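Local coordinates for protein mandelate racemase/muconate lactonizing enzyme (Jannaschia sp., PDB 4J3Z) that probably catalyses an isomerase reaction begun by metal-assisted proton abstraction next to a substrate carboxylate, as enolase-superfamily enzymes do, at residues Leu26-Thr31 against Thr36-Val41; His56-Arg61 against Pro89-Ala94. All blocks are in the same frame, centred on the assembly; numbering follows the deposited sequence.

Interaction 1 (Leu26-Thr31 against Thr36-Val41)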
loop_
_atom_site.group_PDB
_atom_site.type_symbol
_atom_site.label_atom_id
_atom_site.label_comp_id
_atom_site.label_asym_id
_atom_site.label_seq_id
_atom_site.Cartn_x
_atom_site.Cartn_y
_atom_site.Cartn_z
ATOM N N LEU D 26 39.044 -2.092 24.058
ATOM C CA LEU D 26 38.997 -3.519 24.381
ATOM C C LEU D 26 38.656 -3.757 25.845
ATOM O O LEU D 26 39.130 -3.031 26.718
ATOM C CB LEU D 26 40.326 -4.192 24.046
ATOM C CG LEU D 26 41.008 -3.938 22.701
ATOM C CD1 LEU D 26 42.168 -4.910 22.540
ATOM C CD2 LEU D 26 40.040 -4.058 21.528
ATOM N N VAL D 27 37.829 -4.774 26.092
ATOM C CA VAL D 27 37.464 -5.202 27.443
ATOM C C VAL D 27 37.941 -6.640 27.713
ATOM O O VAL D 27 37.881 -7.502 26.832
ATOM C CB VAL D 27 35.937 -5.077 27.710
ATOM C CG1 VAL D 27 35.419 -3.691 27.332
ATOM C CG2 VAL D 27 35.138 -6.165 26.995
ATOM N N ARG D 28 38.432 -6.885 28.921
ATOM C CA ARG D 28 38.789 -8.239 29.346
ATOM C C ARG D 28 38.107 -8.566 30.673
ATOM O O ARG D 28 38.502 -8.054 31.719
ATOM C CB ARG D 28 40.307 -8.387 29.474
ATOM C CG ARG D 28 40.774 -9.786 29.842
ATOM C CD ARG D 28 42.066 -9.698 30.630
ATOM N NE ARG D 28 43.220 -9.994 29.797
ATOM C CZ ARG D 28 44.397 -9.379 29.869
ATOM N NH1 ARG D 28 44.594 -8.388 30.735
ATOM N NH2 ARG D 28 45.378 -9.756 29.050
ATOM N N VAL D 29 37.067 -9.400 30.608
ATOM C CA VAL D 29 36.295 -9.813 31.782
ATOM C C VAL D 29 36.866 -11.102 32.384
ATOM O O VAL D 29 37.090 -12.069 31.656
ATOM C CB VAL D 29 34.804 -10.039 31.425
ATOM C CG1 VAL D 29 34.019 -10.557 32.629
ATOM C CG2 VAL D 29 34.172 -8.761 30.896
ATOM N N THR D 30 37.075 -11.107 33.707
ATOM C CA THR D 30 37.478 -12.307 34.461
ATOM C C THR D 30 36.317 -12.846 35.308
ATOM O O THR D 30 35.548 -12.076 35.897
ATOM C CB THR D 30 38.683 -12.021 35.399
ATOM O OG1 THR D 30 39.803 -11.587 34.629
ATOM C CG2 THR D 30 39.103 -13.272 36.186
ATOM N N THR D 31 36.202 -14.171 35.377
ATOM C CA THR D 31 35.146 -14.821 36.152
ATOM C C THR D 31 35.570 -15.005 37.599
ATOM O O THR D 31 36.728 -14.753 37.950
ATOM C CB THR D 31 34.783 -16.197 35.568
ATOM O OG1 THR D 31 35.977 -16.968 35.377
ATOM C CG2 THR D 31 34.068 -16.042 34.239
ATOM N N THR D 36 39.017 -15.866 31.613
ATOM C CA THR D 36 39.011 -14.517 31.052
ATOM C C THR D 36 38.496 -14.519 29.614
ATOM O O THR D 36 38.827 -15.406 28.815
ATOM C CB THR D 36 40.422 -13.886 31.041
ATOM O OG1 THR D 36 41.283 -14.658 30.196
ATOM C CG2 THR D 36 41.031 -13.824 32.450
ATOM N N GLY D 37 37.700 -13.509 29.286
ATOM C CA GLY D 37 37.203 -13.335 27.942
ATOM C C GLY D 37 37.546 -11.964 27.410
ATOM O O GLY D 37 37.579 -10.993 28.173
ATOM N N LEU D 38 37.807 -11.889 26.102
ATOM C CA LEU D 38 38.046 -10.614 25.432
ATOM C C LEU D 38 36.821 -10.144 24.658
ATOM O O LEU D 38 36.093 -10.955 24.086
ATOM C CB LEU D 38 39.256 -10.696 24.493
ATOM C CG LEU D 38 40.670 -10.537 25.072
ATOM C CD1 LEU D 38 41.678 -10.623 23.941
ATOM C CD2 LEU D 38 40.839 -9.224 25.826
ATOM N N GLY D 39 36.599 -8.832 24.659
ATOM C CA GLY D 39 35.503 -8.209 23.921
ATOM C C GLY D 39 35.895 -6.817 23.452
ATOM O O GLY D 39 36.782 -6.189 24.033
ATOM N N GLU D 40 35.233 -6.336 22.403
ATOM C CA GLU D 40 35.544 -5.034 21.837
ATOM C C GLU D 40 34.295 -4.165 21.643
ATOM O O GLU D 40 33.281 -4.617 21.095
ATOM C CB GLU D 40 36.336 -5.189 20.531
ATOM C CG GLU D 40 36.646 -3.883 19.832
ATOM C CD GLU D 40 37.889 -3.929 18.954
ATOM O OE1 GLU D 40 38.431 -5.024 18.681
ATOM O OE2 GLU D 40 38.323 -2.838 18.535
ATOM N N VAL D 41 34.402 -2.918 22.097
ATOM C CA VAL D 41 33.338 -1.932 22.031
ATOM C C VAL D 41 33.532 -1.044 20.802
ATOM O O VAL D 41 34.649 -0.576 20.511
ATOM C CB VAL D 41 33.324 -1.051 23.303
ATOM C CG1 VAL D 41 32.242 0.021 23.236
ATOM C CG2 VAL D 41 33.174 -1.905 24.559
#
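Val-27 and Val-29 face Gly-39 and Gly-37 in a beta hairpin whose strands, 24-31 and 36-41, belong to the antiparallel sheet of the N-terminal capping domain, as in enolase-superfamily enzymes. These two pairs are hydrogen-bonded in both directions. Val-27 N reaches Gly-39 O at 2.7 Å, and Val-29 O takes Gly-37 N at 2.8 Å. Glycine suits position 39 because Val-27 lays its CG2 over the opposite backbone, 3.4 Å from Gly-39 O, where a beta carbon on Gly-39 would sit very close to that methyl. Val-27 also sends CG1 across Val-41 at about a right angle. The two valines of strand 24-31 face helices 48-62 and 89-109, for which branched apolar residues are apt.

The other face carries Leu-26, Arg-28, Leu-38 and Glu-40. Leu-38 runs alongside the stem of Arg-28, its CD2 3.8 Å from Arg-28 CB, while the arginine's charged end goes on to a salt bridge with Asp-371. With CG trans to the backbone N (chi1 177°), Glu-40 extends past Leu-26, whose CD2 lies 3.4 Å from Glu-40 CD. Its OE2 and OE1 accept from the backbone N-H groups of Gly-314 and Glu-317, at the start of helix 315-327 in the barrel domain. A leucine in place of Glu-40 would probably leave those two N-H groups without their acceptors and weaken the tie between hairpin and barrel. The buried carboxylate has a bond on each oxygen, and the nearby positive end of the helix probably steadies its charge, while Leu-26 supplies an apolar flank.

Interaction 2 (His56-Arg61 against Pro89-Ala94); sequences HDVFTR and PTVFGA
On Val-58 CG1 stands anti to the backbone N (chi1 170°), which puts CG2 opposite the carbonyl carbon and toward the facing helix; on Val-91 it is CG1 itself, anti to N (chi1 178°), that meets it. The pair joins helix 48-62 to helix 89-109, two helices of the capping domain, through a small, buried contact with no hydrogen bond across it, in which the side chains that meet are apolar. Val-58 CG2 does all the touching from its side: it lies 3.9 Å from Val-91 CG1 and 4.1 Å from Ala-94 CB, so one methyl meets two residues spaced three apart along the facing helix. The same methyl rests 3.7 Å from Val-91 O, a carbonyl of the helix backbone. The two valine side chains cross at a slant rather than running abreast. Valine is apt at position 58 because a short, branched side chain can put one methyl against both Val-91 and Ala-94, and alanine at 94 lets the backbones come near, with the CA atoms of Val-58 and Ala-94 7.0 Å apart. Val-58 also packs on Leu-98 one turn on in helix 89-109, and Ala-94 on Met-51, Val-54 and Ile-55 of helix 48-62.

Asp-57 and Arg-61 of this helix reach a second subunit, another copy of the protein. One turn apart, they form a side-on, two-pronged salt bridge: Arg-61 NE meets Asp-57 OD1 at 2.8 Å and Arg-61 NH2 meets Asp-57 OD2 at 3.1 Å, each on the syn side of the carboxylate. Their partners there are Gly-47 N for Asp-57 OD2 and Asn-382 O for Arg-61 NH1, so the pair is probably held quite rigidly. Next to Arg-61, Thr-60 folds its hydroxyl onto its own helix, OG1 donating to His-56 O at 2.9 Å beside the bond from Thr-60 N.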
loop_
_atom_site.group_PDB
_atom_site.type_symbol
_atom_site.label_atom_id
_atom_site.label_comp_id
_atom_site.label_asym_id
_atom_site.label_seq_id
_atom_site.Cartn_x
_atom_site.Cartn_y
_atom_site.Cartn_z
ATOM N N HIS D 56 32.100 0.589 32.351
ATOM C CA HIS D 56 32.092 0.161 33.759
ATOM C C HIS D 56 30.695 0.234 34.388
ATOM O O HIS D 56 30.361 -0.581 35.242
ATOM C CB HIS D 56 33.087 0.972 34.592
ATOM C CG HIS D 56 34.418 0.306 34.768
ATOM N ND1 HIS D 56 35.563 0.752 34.142
ATOM C CD2 HIS D 56 34.779 -0.791 35.475
ATOM C CE1 HIS D 56 36.578 -0.027 34.474
ATOM N NE2 HIS D 56 36.128 -0.971 35.284
ATOM N N ASP D 57 29.887 1.204 33.967
ATOM C CA ASP D 57 28.503 1.334 34.455
ATOM C C ASP D 57 27.654 0.130 34.034
ATOM O O ASP D 57 27.005 -0.486 34.882
ATOM C CB ASP D 57 27.879 2.651 33.968
ATOM C CG ASP D 57 26.660 3.071 34.776
ATOM O OD1 ASP D 57 25.623 2.372 34.710
ATOM O OD2 ASP D 57 26.731 4.122 35.462
ATOM N N VAL D 58 27.689 -0.207 32.736
ATOM C CA VAL D 58 26.874 -1.291 32.148
ATOM C C VAL D 58 27.199 -2.660 32.761
ATOM O O VAL D 58 26.296 -3.437 33.096
ATOM C CB VAL D 58 27.015 -1.330 30.595
ATOM C CG1 VAL D 58 26.394 -2.586 29.990
ATOM C CG2 VAL D 58 26.409 -0.080 29.955
ATOM N N PHE D 59 28.490 -2.938 32.920
ATOM C CA PHE D 59 28.970 -4.182 33.515
ATOM C C PHE D 59 28.524 -4.319 34.972
ATOM O O PHE D 59 27.907 -5.324 35.352
ATOM C CB PHE D 59 30.501 -4.244 33.386
ATOM C CG PHE D 59 31.142 -5.394 34.120
ATOM C CD1 PHE D 59 31.149 -6.676 33.574
ATOM C CD2 PHE D 59 31.756 -5.189 35.356
ATOM C CE1 PHE D 59 31.746 -7.730 34.244
ATOM C CE2 PHE D 59 32.352 -6.240 36.036
ATOM C CZ PHE D 59 32.348 -7.512 35.480
ATOM N N THR D 60 28.820 -3.304 35.779
ATOM C CA THR D 60 28.504 -3.312 37.214
ATOM C C THR D 60 26.993 -3.410 37.469
ATOM O O THR D 60 26.537 -4.167 38.340
ATOM C CB THR D 60 29.091 -2.060 37.907
ATOM O OG1 THR D 60 30.519 -2.038 37.720
ATOM C CG2 THR D 60 28.774 -2.038 39.417
ATOM N N ARG D 61 26.222 -2.667 36.681
ATOM C CA ARG D 61 24.789 -2.536 36.915
ATOM C C ARG D 61 23.936 -3.722 36.434
ATOM O O ARG D 61 22.834 -3.914 36.942
ATOM C CB ARG D 61 24.286 -1.230 36.307
ATOM C CG ARG D 61 22.981 -0.724 36.891
ATOM C CD ARG D 61 22.542 0.558 36.207
ATOM N NE ARG D 61 23.509 1.642 36.389
ATOM C CZ ARG D 61 23.605 2.397 37.478
ATOM N NH1 ARG D 61 22.796 2.203 38.512
ATOM N NH2 ARG D 61 24.520 3.352 37.535
ATOM N N PRO D 89 23.217 3.298 20.878
ATOM C CA PRO D 89 24.533 2.846 20.442
ATOM C C PRO D 89 25.613 3.003 21.513
ATOM O O PRO D 89 26.554 2.206 21.547
ATOM C CB PRO D 89 24.836 3.737 19.227
ATOM C CG PRO D 89 23.946 4.919 19.369
ATOM C CD PRO D 89 22.714 4.413 20.055
ATOM N N THR D 90 25.484 4.018 22.370
ATOM C CA THR D 90 26.439 4.238 23.457
ATOM C C THR D 90 26.337 3.141 24.523
ATOM O O THR D 90 27.322 2.455 24.802
ATOM C CB THR D 90 26.279 5.647 24.075
ATOM O OG1 THR D 90 26.562 6.634 23.075
ATOM C CG2 THR D 90 27.226 5.858 25.241
ATOM N N VAL D 91 25.144 2.960 25.090
ATOM C CA VAL D 91 24.928 1.994 26.177
ATOM C C VAL D 91 25.053 0.560 25.679
ATOM O O VAL D 91 25.625 -0.303 26.359
ATOM C CB VAL D 91 23.543 2.179 26.850
ATOM C CG1 VAL D 91 23.318 1.137 27.938
ATOM C CG2 VAL D 91 23.395 3.583 27.418
ATOM N N PHE D 92 24.509 0.300 24.493
ATOM C CA PHE D 92 24.446 -1.067 24.003
ATOM C C PHE D 92 25.712 -1.455 23.254
ATOM O O PHE D 92 26.119 -2.624 23.272
ATOM C CB PHE D 92 23.193 -1.290 23.164
ATOM C CG PHE D 92 22.585 -2.655 23.341
ATOM C CD1 PHE D 92 22.231 -3.115 24.609
ATOM C CD2 PHE D 92 22.352 -3.469 22.247
ATOM C CE1 PHE D 92 21.665 -4.370 24.779
ATOM C CE2 PHE D 92 21.773 -4.721 22.405
ATOM C CZ PHE D 92 21.431 -5.175 23.670
ATOM N N GLY D 93 26.338 -0.474 22.604
ATOM C CA GLY D 93 27.691 -0.642 22.078
ATOM C C GLY D 93 28.646 -1.064 23.186
ATOM O O GLY D 93 29.533 -1.892 22.971
ATOM N N ALA D 94 28.458 -0.496 24.372
ATOM C CA ALA D 94 29.217 -0.907 25.550
ATOM C C ALA D 94 28.913 -2.373 25.901
ATOM O O ALA D 94 29.829 -3.171 26.116
ATOM C CB ALA D 94 28.911 0.011 26.726
#

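How the interactions relate
Interactions 1 and 2 are successive layers of one capping domain, their centres about 13 Å apart: the hairpin closes first along the chain, and helix 48-62 follows strand 36-41. Val-41 bridges the layers, with its CG1 3.3 Å from Gly-93 O and its CG2 3.9 Å from Ala-94 O, while Val-29 CG1 packs 4.0 Å from Phe-59 CE1. The valine face of the hairpin is thereby covered by the helices that interaction 2 joins. The opposite face ties to the barrel through Glu-40 and to the C-terminal region through Arg-28, whereas 56-61 and 89-94 reach a second subunit. In enolase-superfamily enzymes the active site lies between capping domain and barrel, so interaction 1 is probably the nearer to it.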